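Local coordinates for putative secreted protein (Streptomyces sp. SirexAA-E, PDB 4PEY) that hydrolyses laminarin and laminarioligosaccharides as an exo-beta-1,3-glucanase, releasing glucose and laminaribiose, at residues A[27-32]-A[62-67]; A[261-266]-A[282-287]; A[426-431]-A[443-448]; A[505-510]-A[535-540]. The protein carries 1 engineered substitution. All blocks are in the same frame, centred on the assembly; numbering follows the deposited sequence.

Contact 1 (A[27-32]-A[62-67]); sequences FDPSTP and GTYNDI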
loop_
_atom_site.group_PDB
_atom_site.type_symbol
_atom_site.label_atom_id
_atom_site.label_comp_id
_atom_site.label_asym_id
_atom_site.label_seq_id
_atom_site.Cartn_x
_atom_site.Cartn_y
_atom_site.Cartn_z
ATOM N N PHE A 27 -10.642 7.889 -21.989
ATOM C CA PHE A 27 -11.109 7.124 -23.143
ATOM C C PHE A 27 -12.608 6.902 -23.057
ATOM O O PHE A 27 -13.162 6.805 -21.965
ATOM C CB PHE A 27 -10.404 5.763 -23.223
ATOM C CG PHE A 27 -8.906 5.851 -23.251
ATOM C CD1 PHE A 27 -8.236 6.103 -24.439
ATOM C CD2 PHE A 27 -8.168 5.680 -22.093
ATOM C CE1 PHE A 27 -6.854 6.186 -24.470
ATOM C CE2 PHE A 27 -6.785 5.756 -22.118
ATOM C CZ PHE A 27 -6.128 6.013 -23.306
ATOM N N ASP A 28 -13.263 6.810 -24.208
ATOM C CA ASP A 28 -14.644 6.344 -24.238
ATOM C C ASP A 28 -14.719 5.217 -25.266
ATOM O O ASP A 28 -13.769 5.023 -26.024
ATOM C CB ASP A 28 -15.610 7.492 -24.551
ATOM C CG ASP A 28 -15.559 7.922 -25.992
ATOM O OD1 ASP A 28 -16.268 7.311 -26.822
ATOM O OD2 ASP A 28 -14.818 8.880 -26.292
ATOM N N PRO A 29 -15.824 4.449 -25.283
ATOM C CA PRO A 29 -15.857 3.299 -26.196
ATOM C C PRO A 29 -15.678 3.646 -27.677
ATOM O O PRO A 29 -15.363 2.749 -28.460
ATOM C CB PRO A 29 -17.247 2.705 -25.943
ATOM C CG PRO A 29 -17.525 3.044 -24.523
ATOM C CD PRO A 29 -16.957 4.424 -24.337
ATOM N N SER A 30 -15.840 4.913 -28.051
ATOM C CA SER A 30 -15.700 5.307 -29.454
ATOM C C SER A 30 -14.340 5.928 -29.774
ATOM O O SER A 30 -14.061 6.249 -30.931
ATOM C CB SER A 30 -16.803 6.290 -29.848
ATOM O OG SER A 30 -16.568 7.560 -29.266
ATOM N N THR A 31 -13.503 6.108 -28.755
ATOM C CA THR A 31 -12.168 6.663 -28.956
ATOM C C THR A 31 -11.380 5.813 -29.940
ATOM O O THR A 31 -11.300 4.592 -29.787
ATOM C CB THR A 31 -11.379 6.759 -27.633
ATOM O OG1 THR A 31 -12.046 7.657 -26.742
ATOM C CG2 THR A 31 -9.958 7.262 -27.885
ATOM N N PRO A 32 -10.802 6.452 -30.964
ATOM C CA PRO A 32 -10.009 5.685 -31.922
ATOM C C PRO A 32 -8.663 5.261 -31.337
ATOM O O PRO A 32 -8.019 6.034 -30.619
ATOM C CB PRO A 32 -9.829 6.663 -33.089
ATOM C CG PRO A 32 -9.905 8.009 -32.459
ATOM C CD PRO A 32 -10.878 7.881 -31.316
ATOM N N GLY A 62 -18.993 1.816 -20.264
ATOM C CA GLY A 62 -19.281 1.187 -21.536
ATOM C C GLY A 62 -18.532 -0.121 -21.664
ATOM O O GLY A 62 -18.053 -0.672 -20.669
ATOM N N THR A 63 -18.421 -0.608 -22.897
ATOM C CA THR A 63 -17.759 -1.874 -23.179
ATOM C C THR A 63 -16.618 -1.659 -24.163
ATOM O O THR A 63 -16.792 -1.020 -25.205
ATOM C CB THR A 63 -18.757 -2.916 -23.737
ATOM O OG1 THR A 63 -19.777 -3.163 -22.763
ATOM C CG2 THR A 63 -18.054 -4.227 -24.066
ATOM N N TYR A 64 -15.451 -2.191 -23.815
ATOM C CA TYR A 64 -14.240 -2.027 -24.601
ATOM C C TYR A 64 -13.782 -3.377 -25.098
ATOM O O TYR A 64 -13.737 -4.333 -24.328
ATOM C CB TYR A 64 -13.141 -1.364 -23.767
ATOM C CG TYR A 64 -13.526 0.023 -23.313
ATOM C CD1 TYR A 64 -14.293 0.213 -22.163
ATOM C CD2 TYR A 64 -13.141 1.142 -24.041
ATOM C CE1 TYR A 64 -14.666 1.479 -21.753
ATOM C CE2 TYR A 64 -13.502 2.419 -23.630
ATOM C CZ TYR A 64 -14.264 2.579 -22.489
ATOM O OH TYR A 64 -14.634 3.839 -22.082
ATOM N N ASN A 65 -13.452 -3.453 -26.384
ATOM C CA ASN A 65 -13.038 -4.706 -26.991
ATOM C C ASN A 65 -11.593 -4.668 -27.448
ATOM O O ASN A 65 -11.022 -3.588 -27.645
ATOM C CB ASN A 65 -13.944 -5.037 -28.172
ATOM C CG ASN A 65 -15.389 -5.142 -27.765
ATOM O OD1 ASN A 65 -15.750 -6.023 -26.997
ATOM N ND2 ASN A 65 -16.224 -4.238 -28.271
ATOM N N ASP A 66 -11.015 -5.855 -27.617
ATOM C CA ASP A 66 -9.687 -5.999 -28.211
ATOM C C ASP A 66 -8.658 -5.176 -27.465
ATOM O O ASP A 66 -7.831 -4.495 -28.072
ATOM C CB ASP A 66 -9.719 -5.589 -29.684
ATOM C CG ASP A 66 -10.869 -6.232 -30.434
ATOM O OD1 ASP A 66 -10.891 -7.475 -30.526
ATOM O OD2 ASP A 66 -11.755 -5.499 -30.925
ATOM N N ILE A 67 -8.707 -5.233 -26.144
ATOM C CA ILE A 67 -7.787 -4.432 -25.354
ATOM C C ILE A 67 -6.920 -5.298 -24.445
ATOM O O ILE A 67 -7.418 -6.153 -23.726
ATOM C CB ILE A 67 -8.554 -3.376 -24.520
ATOM C CG1 ILE A 67 -7.581 -2.508 -23.718
ATOM C CG2 ILE A 67 -9.616 -4.026 -23.624
ATOM C CD1 ILE A 67 -8.260 -1.379 -23.006
HETATM O O HOH W 1 -15.705 -0.079 -27.549
#
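Pro29 packing against the Tyr64 ring at a slant makes this a partly buried loop-on-strand contact, where the loop between strand 24-27 and helix 34-45 meets strand 62-65. Pro29 CD lies 3.3 Å from Tyr64 OH, and Tyr64 CE2 reaches the Asp28-Pro29 peptide, 3.5 Å from Pro29 N. With CG beside its own backbone N (chi1 -62°), the ring is carried up to the loop. Its hydroxyl is hydrogen-bonded to Lys60 O, and Phe59 meets the ring edge-to-face. A water donates to both Pro29 O and Thr63 O, the latter at 2.7 Å. At Gly62 a side chain would run into Pro29 CG. Cut back to alanine, Tyr64 would probably leave a gap beside Pro29 and Lys60 O without this donor. The loop shapes itself: Thr31 N bonds to Asp28 O in a type I turn, and Ser30 N bonds to Asp28 OD1 from above the carboxylate plane, completing an Asx turn just ahead of the helix.

Contact 2 (A[261-266]-A[282-287]); sequences DQFYVV and GLHLLF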
loop_
_atom_site.group_PDB
_atom_site.type_symbol
_atom_site.label_atom_id
_atom_site.label_comp_id
_atom_site.label_asym_id
_atom_site.label_seq_id
_atom_site.Cartn_x
_atom_site.Cartn_y
_atom_site.Cartn_z
ATOM N N ASP A 261 -16.308 20.210 -8.756
ATOM C CA ASP A 261 -16.100 21.631 -8.488
ATOM C C ASP A 261 -15.902 21.901 -6.991
ATOM O O ASP A 261 -15.631 23.034 -6.592
ATOM C CB ASP A 261 -17.237 22.495 -9.084
ATOM C CG ASP A 261 -18.595 22.328 -8.389
ATOM O OD1 ASP A 261 -18.703 21.736 -7.302
ATOM O OD2 ASP A 261 -19.588 22.851 -8.949
ATOM N N GLN A 262 -16.003 20.858 -6.169
ATOM C CA GLN A 262 -15.686 21.004 -4.750
ATOM C C GLN A 262 -14.259 20.538 -4.460
ATOM O O GLN A 262 -13.843 20.461 -3.302
ATOM C CB GLN A 262 -16.698 20.240 -3.892
ATOM C CG GLN A 262 -18.090 20.874 -3.916
ATOM C CD GLN A 262 -19.126 20.079 -3.145
ATOM O OE1 GLN A 262 -18.792 19.218 -2.332
ATOM N NE2 GLN A 262 -20.397 20.366 -3.403
ATOM N N PHE A 263 -13.511 20.250 -5.526
ATOM C CA PHE A 263 -12.103 19.864 -5.432
ATOM C C PHE A 263 -11.199 20.927 -6.037
ATOM O O PHE A 263 -11.491 21.441 -7.116
ATOM C CB PHE A 263 -11.841 18.537 -6.162
ATOM C CG PHE A 263 -12.268 17.326 -5.397
ATOM C CD1 PHE A 263 -13.609 16.989 -5.292
ATOM C CD2 PHE A 263 -11.320 16.504 -4.800
ATOM C CE1 PHE A 263 -14.002 15.862 -4.589
ATOM C CE2 PHE A 263 -11.699 15.379 -4.090
ATOM C CZ PHE A 263 -13.042 15.055 -3.983
ATOM N N TYR A 264 -10.103 21.248 -5.352
ATOM C CA TYR A 264 -9.006 21.957 -5.998
ATOM C C TYR A 264 -8.231 20.937 -6.821
ATOM O O TYR A 264 -7.723 19.955 -6.278
ATOM C CB TYR A 264 -8.091 22.639 -4.975
ATOM C CG TYR A 264 -6.869 23.296 -5.586
ATOM C CD1 TYR A 264 -6.983 24.147 -6.673
ATOM C CD2 TYR A 264 -5.601 23.073 -5.064
ATOM C CE1 TYR A 264 -5.860 24.755 -7.228
ATOM C CE2 TYR A 264 -4.480 23.668 -5.615
ATOM C CZ TYR A 264 -4.613 24.508 -6.694
ATOM O OH TYR A 264 -3.496 25.109 -7.239
ATOM N N VAL A 265 -8.182 21.150 -8.131
ATOM C CA VAL A 265 -7.495 20.240 -9.034
ATOM C C VAL A 265 -6.041 20.665 -9.108
ATOM O O VAL A 265 -5.702 21.653 -9.762
ATOM C CB VAL A 265 -8.153 20.232 -10.428
ATOM C CG1 VAL A 265 -7.404 19.319 -11.389
ATOM C CG2 VAL A 265 -9.613 19.799 -10.309
ATOM N N VAL A 266 -5.191 19.933 -8.389
ATOM C CA VAL A 266 -3.780 20.281 -8.262
ATOM C C VAL A 266 -3.022 19.846 -9.510
ATOM O O VAL A 266 -3.122 18.696 -9.942
ATOM C CB VAL A 266 -3.135 19.625 -7.020
ATOM C CG1 VAL A 266 -1.730 20.183 -6.794
ATOM C CG2 VAL A 266 -4.005 19.829 -5.786
ATOM N N GLY A 282 -12.318 25.320 2.109
ATOM C CA GLY A 282 -13.353 24.300 2.067
ATOM C C GLY A 282 -13.301 23.332 0.899
ATOM O O GLY A 282 -14.184 22.481 0.761
ATOM N N LEU A 283 -12.278 23.452 0.057
ATOM C CA LEU A 283 -12.120 22.534 -1.075
ATOM C C LEU A 283 -11.409 21.248 -0.680
ATOM O O LEU A 283 -10.550 21.240 0.207
ATOM C CB LEU A 283 -11.349 23.207 -2.211
ATOM C CG LEU A 283 -12.038 24.421 -2.839
ATOM C CD1 LEU A 283 -11.108 25.081 -3.839
ATOM C CD2 LEU A 283 -13.360 24.036 -3.501
ATOM N N HIS A 284 -11.776 20.164 -1.352
ATOM C CA HIS A 284 -11.015 18.928 -1.284
ATOM C C HIS A 284 -9.835 19.027 -2.245
ATOM O O HIS A 284 -9.678 20.039 -2.932
ATOM C CB HIS A 284 -11.915 17.742 -1.619
ATOM C CG HIS A 284 -13.121 17.644 -0.735
ATOM N ND1 HIS A 284 -13.112 16.951 0.457
ATOM C CD2 HIS A 284 -14.361 18.175 -0.854
ATOM C CE1 HIS A 284 -14.301 17.044 1.025
ATOM N NE2 HIS A 284 -15.076 17.786 0.254
ATOM N N LEU A 285 -8.998 17.993 -2.276
ATOM C CA LEU A 285 -7.798 17.999 -3.115
ATOM C C LEU A 285 -7.799 16.829 -4.086
ATOM O O LEU A 285 -7.954 15.684 -3.673
ATOM C CB LEU A 285 -6.530 17.940 -2.252
ATOM C CG LEU A 285 -6.316 19.126 -1.301
ATOM C CD1 LEU A 285 -5.106 18.881 -0.411
ATOM C CD2 LEU A 285 -6.153 20.434 -2.072
ATOM N N LEU A 286 -7.626 17.125 -5.371
ATOM C CA LEU A 286 -7.422 16.103 -6.394
ATOM C C LEU A 286 -6.063 16.317 -7.033
ATOM O O LEU A 286 -5.884 17.282 -7.784
ATOM C CB LEU A 286 -8.523 16.156 -7.462
ATOM C CG LEU A 286 -8.459 15.051 -8.522
ATOM C CD1 LEU A 286 -8.801 13.700 -7.902
ATOM C CD2 LEU A 286 -9.385 15.365 -9.693
ATOM N N PHE A 287 -5.103 15.442 -6.726
ATOM C CA PHE A 287 -3.765 15.568 -7.289
ATOM C C PHE A 287 -3.700 14.866 -8.640
ATOM O O PHE A 287 -3.746 13.636 -8.723
ATOM C CB PHE A 287 -2.693 14.991 -6.344
ATOM C CG PHE A 287 -2.503 15.779 -5.078
ATOM C CD1 PHE A 287 -3.344 15.587 -3.994
ATOM C CD2 PHE A 287 -1.473 16.708 -4.968
ATOM C CE1 PHE A 287 -3.165 16.308 -2.821
ATOM C CE2 PHE A 287 -1.298 17.431 -3.804
ATOM C CZ PHE A 287 -2.139 17.230 -2.731
HETATM O O HOH W 2 -17.494 19.299 0.193
#
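A beta-alpha-beta unit brings strands 263-266 and 284-287 side by side in parallel, with helix 272-280 in the connection. Four backbone hydrogen bonds alternate along the pair: His284 N to Gln262 O, Tyr264 N to His284 O at 2.7 Å, Leu286 N to Tyr264 O, nearly straight at 177°, and Val266 N to Leu286 O. On one face of the sheet, Phe263 lays its ring over His284 CB, which sits 3.5 Å from the ring centroid in a CH-pi contact. The ring's edge meets the backbone of Leu285 and Leu286, and Phe263 CD2 touches Leu286 CB at 3.9 Å. A water lies in the imidazole plane at His284 NE2, while His284 ND1 bonds to Val306 N. On the other face, Val266 CG2 stands over the Phe287 ring, 4.2 Å from its centroid. Chi1 of 175° turns the Tyr264 ring away from its own N, and Tyr264 CD2 meets Leu285 CD2 at 4.0 Å. This Tyr264 and Leu285 face is packed against helix 272-280, through Thr274, Ala278, Ile275 and Val279. The Phe263 and His284 face rests on Leu258 of strand 255-259, and strand 306-309 continues the parallel ladder beyond 284-287.

Contact 3 (A[426-431]-A[443-448]); sequences DNVLAT and VQWSGE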
loop_
_atom_site.group_PDB
_atom_site.type_symbol
_atom_site.label_atom_id
_atom_site.label_comp_id
_atom_site.label_asym_id
_atom_site.label_seq_id
_atom_site.Cartn_x
_atom_site.Cartn_y
_atom_site.Cartn_z
ATOM N N ASP A 426 -4.394 5.444 19.776
ATOM C CA ASP A 426 -5.114 4.276 20.279
ATOM C C ASP A 426 -6.139 3.787 19.258
ATOM O O ASP A 426 -6.653 4.583 18.465
ATOM C CB ASP A 426 -5.835 4.599 21.601
ATOM C CG ASP A 426 -4.882 4.966 22.723
ATOM O OD1 ASP A 426 -3.687 4.612 22.646
ATOM O OD2 ASP A 426 -5.343 5.601 23.698
ATOM N N ASN A 427 -6.442 2.488 19.296
ATOM C CA ASN A 427 -7.457 1.886 18.427
ATOM C C ASN A 427 -7.158 2.075 16.942
ATOM O O ASN A 427 -8.068 2.197 16.112
ATOM C CB ASN A 427 -8.846 2.445 18.766
ATOM C CG ASN A 427 -9.161 2.340 20.249
ATOM O OD1 ASN A 427 -8.933 1.301 20.863
ATOM N ND2 ASN A 427 -9.667 3.420 20.833
ATOM N N VAL A 428 -5.873 2.093 16.610
ATOM C CA VAL A 428 -5.462 2.219 15.218
ATOM C C VAL A 428 -5.468 0.841 14.555
ATOM O O VAL A 428 -5.109 -0.161 15.178
ATOM C CB VAL A 428 -4.073 2.896 15.113
ATOM C CG1 VAL A 428 -3.529 2.845 13.683
ATOM C CG2 VAL A 428 -4.167 4.348 15.598
ATOM N N LEU A 429 -5.938 0.792 13.313
ATOM C CA LEU A 429 -6.048 -0.455 12.563
ATOM C C LEU A 429 -5.221 -0.341 11.289
ATOM O O LEU A 429 -5.402 0.603 10.515
ATOM C CB LEU A 429 -7.514 -0.763 12.206
ATOM C CG LEU A 429 -7.720 -1.948 11.252
ATOM C CD1 LEU A 429 -7.308 -3.271 11.911
ATOM C CD2 LEU A 429 -9.155 -2.010 10.757
ATOM N N ALA A 430 -4.322 -1.300 11.083
ATOM C CA ALA A 430 -3.557 -1.415 9.841
ATOM C C ALA A 430 -3.979 -2.688 9.120
ATOM O O ALA A 430 -3.899 -3.787 9.679
ATOM C CB ALA A 430 -2.048 -1.428 10.117
ATOM N N THR A 431 -4.457 -2.534 7.892
ATOM C CA THR A 431 -4.793 -3.675 7.047
ATOM C C THR A 431 -3.937 -3.621 5.775
ATOM O O THR A 431 -4.087 -2.710 4.953
ATOM C CB THR A 431 -6.312 -3.699 6.702
ATOM O OG1 THR A 431 -6.717 -2.437 6.150
ATOM C CG2 THR A 431 -7.145 -3.961 7.957
ATOM N N VAL A 443 8.632 -0.765 12.142
ATOM C CA VAL A 443 7.370 -0.358 12.756
ATOM C C VAL A 443 7.512 -0.370 14.271
ATOM O O VAL A 443 8.035 -1.336 14.842
ATOM C CB VAL A 443 6.193 -1.289 12.342
ATOM C CG1 VAL A 443 4.917 -0.951 13.123
ATOM C CG2 VAL A 443 5.938 -1.190 10.842
ATOM N N GLN A 444 7.060 0.713 14.901
ATOM C CA GLN A 444 6.966 0.770 16.347
ATOM C C GLN A 444 5.535 1.148 16.725
ATOM O O GLN A 444 4.940 2.041 16.130
ATOM C CB GLN A 444 7.972 1.774 16.922
ATOM C CG GLN A 444 7.919 1.894 18.437
ATOM C CD GLN A 444 9.039 2.749 19.003
ATOM O OE1 GLN A 444 9.727 3.462 18.273
ATOM N NE2 GLN A 444 9.227 2.679 20.316
ATOM N N TRP A 445 4.984 0.443 17.706
ATOM C CA TRP A 445 3.606 0.670 18.123
ATOM C C TRP A 445 3.593 0.999 19.605
ATOM O O TRP A 445 3.944 0.152 20.429
ATOM C CB TRP A 445 2.743 -0.563 17.833
ATOM C CG TRP A 445 1.314 -0.251 17.491
ATOM C CD1 TRP A 445 0.357 0.272 18.324
ATOM C CD2 TRP A 445 0.675 -0.467 16.230
ATOM N NE1 TRP A 445 -0.836 0.399 17.651
ATOM C CE2 TRP A 445 -0.670 -0.050 16.365
ATOM C CE3 TRP A 445 1.108 -0.973 14.999
ATOM C CZ2 TRP A 445 -1.588 -0.123 15.313
ATOM C CZ3 TRP A 445 0.191 -1.048 13.947
ATOM C CH2 TRP A 445 -1.143 -0.626 14.116
ATOM N N SER A 446 3.211 2.237 19.923
ATOM C CA SER A 446 3.215 2.746 21.291
ATOM C C SER A 446 1.800 2.956 21.816
ATOM O O SER A 446 1.584 3.044 23.023
ATOM C CB SER A 446 3.983 4.069 21.366
ATOM O OG SER A 446 5.315 3.910 20.898
ATOM N N GLY A 447 0.841 3.066 20.903
ATOM C CA GLY A 447 -0.546 3.277 21.287
ATOM C C GLY A 447 -1.241 2.005 21.747
ATOM O O GLY A 447 -0.721 0.907 21.557
ATOM N N GLU A 448 -2.421 2.158 22.349
ATOM C CA GLU A 448 -3.183 1.025 22.878
ATOM C C GLU A 448 -4.176 0.443 21.871
ATOM O O GLU A 448 -4.638 1.129 20.957
ATOM C CB GLU A 448 -3.938 1.431 24.150
ATOM C CG GLU A 448 -3.032 1.663 25.348
ATOM C CD GLU A 448 -2.348 0.394 25.815
ATOM O OE1 GLU A 448 -2.851 -0.708 25.516
ATOM O OE2 GLU A 448 -1.302 0.500 26.484
HETATM O O HOH W 3 -3.368 1.724 18.468
#
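Trp445, at the end of strand 443-445, points its indole edge at Val428, just before strand 429-436, and at Ala430 within it, across a corner between parallel sheets of the right-handed beta-helix typical of glycoside hydrolase family 55. The six-membered ring does the touching: Trp445 CZ2 comes 3.5 Å from Val428 O and also meets Val428 CG1. Trp445 CH2 lies 4.2 Å from Ala430 CB. Chi1 of -148°, well short of fully anti to the backbone N, swings the indole across to the other segment. Tyr480 and Val423, from the strands flanking 443-445, also pack on this side chain, and His489 meets it edge-to-face. Beyond it the chain turns, and Gly447 CA passes close to Asp426 OD1. Glu448 then ties down the corner from its backbone. Glu448 N donates to Asp426 OD1 at 2.8 Å, almost straight but from above the carboxylate plane, while Glu448 O accepts from Asn427 N. The Glu448 carboxylate is held by the backbone N atoms of Thr487 and Thr488. Without the carboxylate of Asp426, as with a leucine here, Glu448 N is likely to lose its acceptor, leaving the turn held at this point by Glu448 O alone. A single water knits the two sides together: it donates to Glu448 O and accepts from Val428 N and, at 3.0 Å, from Trp445 NE1.

Contact 4 (A[505-510]-A[535-540]); sequences DIRQQH and QYEHVI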
loop_
_atom_site.group_PDB
_atom_site.type_symbol
_atom_site.label_atom_id
_atom_site.label_comp_id
_atom_site.label_asym_id
_atom_site.label_seq_id
_atom_site.Cartn_x
_atom_site.Cartn_y
_atom_site.Cartn_z
ATOM N N ASP A 505 27.309 -12.406 7.650
ATOM C CA ASP A 505 27.571 -12.980 8.971
ATOM C C ASP A 505 26.682 -12.378 10.058
ATOM O O ASP A 505 26.674 -12.847 11.199
ATOM C CB ASP A 505 29.034 -12.804 9.359
ATOM C CG ASP A 505 29.963 -13.575 8.458
ATOM O OD1 ASP A 505 29.532 -14.620 7.925
ATOM O OD2 ASP A 505 31.119 -13.139 8.286
ATOM N N ILE A 506 25.927 -11.346 9.699
ATOM C CA ILE A 506 25.064 -10.656 10.649
ATOM C C ILE A 506 23.946 -11.554 11.188
ATOM O O ILE A 506 23.464 -12.471 10.506
ATOM C CB ILE A 506 24.489 -9.368 9.995
ATOM C CG1 ILE A 506 25.589 -8.300 9.965
ATOM C CG2 ILE A 506 23.251 -8.818 10.733
ATOM C CD1 ILE A 506 25.238 -7.051 9.194
ATOM N N ARG A 507 23.584 -11.306 12.442
ATOM C CA ARG A 507 22.446 -11.939 13.094
ATOM C C ARG A 507 21.397 -10.896 13.476
ATOM O O ARG A 507 21.727 -9.824 13.998
ATOM C CB ARG A 507 22.894 -12.698 14.344
ATOM C CG ARG A 507 23.739 -13.917 14.025
ATOM C CD ARG A 507 22.943 -14.923 13.203
ATOM N NE ARG A 507 23.711 -16.128 12.890
ATOM C CZ ARG A 507 24.322 -16.366 11.732
ATOM N NH1 ARG A 507 24.264 -15.485 10.733
ATOM N NH2 ARG A 507 24.981 -17.507 11.561
ATOM N N GLN A 508 20.138 -11.230 13.215
ATOM C CA GLN A 508 18.991 -10.411 13.594
ATOM C C GLN A 508 18.302 -11.158 14.727
ATOM O O GLN A 508 17.870 -12.285 14.522
ATOM C CB GLN A 508 18.051 -10.217 12.399
ATOM C CG GLN A 508 16.726 -9.515 12.707
ATOM C CD GLN A 508 16.857 -8.001 12.818
ATOM O OE1 GLN A 508 17.769 -7.390 12.245
ATOM N NE2 GLN A 508 15.937 -7.386 13.553
ATOM N N GLN A 509 18.225 -10.584 15.926
ATOM C CA GLN A 509 17.728 -11.376 17.053
ATOM C C GLN A 509 16.296 -11.864 16.824
ATOM O O GLN A 509 15.969 -13.018 17.119
ATOM C CB GLN A 509 17.810 -10.581 18.353
ATOM C CG GLN A 509 17.657 -11.423 19.597
ATOM C CD GLN A 509 18.349 -10.800 20.808
ATOM O OE1 GLN A 509 19.437 -10.229 20.702
ATOM N NE2 GLN A 509 17.722 -10.914 21.957
ATOM N N HIS A 510 15.447 -10.997 16.281
ATOM C CA HIS A 510 14.054 -11.360 16.045
ATOM C C HIS A 510 13.402 -10.451 15.011
ATOM O O HIS A 510 13.899 -9.357 14.717
ATOM C CB HIS A 510 13.257 -11.304 17.354
ATOM C CG HIS A 510 13.509 -10.067 18.164
ATOM N ND1 HIS A 510 13.854 -10.110 19.498
ATOM C CD2 HIS A 510 13.483 -8.755 17.823
ATOM C CE1 HIS A 510 14.014 -8.877 19.950
ATOM N NE2 HIS A 510 13.801 -8.036 18.953
ATOM N N GLN A 535 21.044 -14.464 9.393
ATOM C CA GLN A 535 20.021 -15.348 9.959
ATOM C C GLN A 535 19.290 -14.639 11.091
ATOM O O GLN A 535 19.848 -13.722 11.713
ATOM C CB GLN A 535 20.624 -16.651 10.515
ATOM C CG GLN A 535 21.500 -17.473 9.554
ATOM C CD GLN A 535 20.709 -18.266 8.519
ATOM O OE1 GLN A 535 19.483 -18.280 8.526
ATOM N NE2 GLN A 535 21.425 -18.945 7.631
ATOM N N TYR A 536 18.069 -15.099 11.381
ATOM C CA TYR A 536 17.352 -14.724 12.601
ATOM C C TYR A 536 17.713 -15.667 13.737
ATOM O O TYR A 536 17.901 -16.867 13.517
ATOM C CB TYR A 536 15.835 -14.756 12.393
ATOM C CG TYR A 536 15.321 -13.674 11.485
ATOM C CD1 TYR A 536 15.445 -13.784 10.103
ATOM C CD2 TYR A 536 14.693 -12.543 12.005
ATOM C CE1 TYR A 536 14.982 -12.788 9.268
ATOM C CE2 TYR A 536 14.221 -11.534 11.173
ATOM C CZ TYR A 536 14.369 -11.667 9.801
ATOM O OH TYR A 536 13.908 -10.681 8.953
ATOM N N GLU A 537 17.805 -15.132 14.948
ATOM C CA GLU A 537 18.036 -15.967 16.122
ATOM C C GLU A 537 16.724 -16.536 16.650
ATOM O O GLU A 537 16.693 -17.632 17.222
ATOM C CB GLU A 537 18.754 -15.161 17.210
ATOM C CG GLU A 537 20.127 -14.700 16.757
ATOM C CD GLU A 537 20.908 -13.976 17.829
ATOM O OE1 GLU A 537 20.304 -13.209 18.603
ATOM O OE2 GLU A 537 22.140 -14.171 17.882
ATOM N N HIS A 538 15.650 -15.769 16.467
ATOM C CA HIS A 538 14.319 -16.120 16.954
ATOM C C HIS A 538 13.267 -15.455 16.078
ATOM O O HIS A 538 13.592 -14.635 15.218
ATOM C CB HIS A 538 14.129 -15.687 18.414
ATOM C CG HIS A 538 15.034 -16.395 19.375
ATOM N ND1 HIS A 538 14.881 -17.726 19.694
ATOM C CD2 HIS A 538 16.107 -15.959 20.080
ATOM C CE1 HIS A 538 15.819 -18.081 20.557
ATOM N NE2 HIS A 538 16.574 -17.026 20.809
ATOM N N VAL A 539 12.004 -15.799 16.311
ATOM C CA VAL A 539 10.890 -15.164 15.613
ATOM C C VAL A 539 10.425 -13.899 16.345
ATOM O O VAL A 539 10.388 -12.807 15.770
ATOM C CB VAL A 539 9.707 -16.142 15.463
ATOM C CG1 VAL A 539 8.501 -15.444 14.850
ATOM C CG2 VAL A 539 10.121 -17.338 14.608
ATOM N N ILE A 540 10.057 -14.057 17.611
ATOM C CA ILE A 540 9.572 -12.944 18.419
ATOM C C ILE A 540 10.232 -13.003 19.794
ATOM O O ILE A 540 10.292 -14.066 20.404
ATOM C CB ILE A 540 8.011 -12.968 18.553
ATOM C CG1 ILE A 540 7.531 -11.832 19.467
ATOM C CG2 ILE A 540 7.525 -14.347 19.022
ATOM C CD1 ILE A 540 6.022 -11.563 19.383
#
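Gln508 and Tyr536 lie side by side, pointing the same way, where two short parallel strands, 507-508 and 535-536, pair. Gln508 CG is 3.6 Å from Tyr536 CE2, and Gln508 CB stands over one face of the ring; the carbonyl carbon of His510 lies at the ring's edge. Between the backbones, Gln508 N bonds to Gln535 O at 2.9 Å, nearly straight, and Glu537 N to Gln508 O; the flanking bonds, Gln535 N to Ile506 O and His538 N to Gln509 O, are weak. On the opposite face of the strand pair, that of Arg507 and Gln535, Arg507 bends at chi2 (-62°), with Gln535 CG lying 3.6 Å from Arg507 NH1, over one face of the guanidinium. NH1 also donates to Ile506 O.

A second layer fixes these groups. Gln508 NE2 is shared by His510 O and Tyr477 O, Tyr536 OH bonds to Ser496, and Gln535 OE1 to Thr547. Glu537 OE2 forms a salt bridge with Lys475, whose backbone N bonds to Gln509 OE1. The Tyr536 side chain is about 7 Å from that of Ala458, the engineered site of the inferred proton donor. The polar side chains thus probably tie the strand pair to its surroundings as well as to each other.

Contact 2 is the most buried of the four, a regular parallel ladder with apolar and aromatic groups on both faces. Contact 4 is also parallel, but shorter and only partly buried, and amides and charged groups largely replace the apolar side chains. Contacts 1 and 3 join a loop or corner to a strand, each with a bridging water; contact 1 sets an exposed proline against a buried tyrosine, whereas contact 3 combines a buried tryptophan with one backbone and one backbone-to-carboxylate bond. Strands 284-287 and 429-436 belong to the same run of parallel pairing, linking contacts 2 and 3. Contact 1 stands apart, about 53 Å between centres from contact 4, which alone approaches the catalytic region.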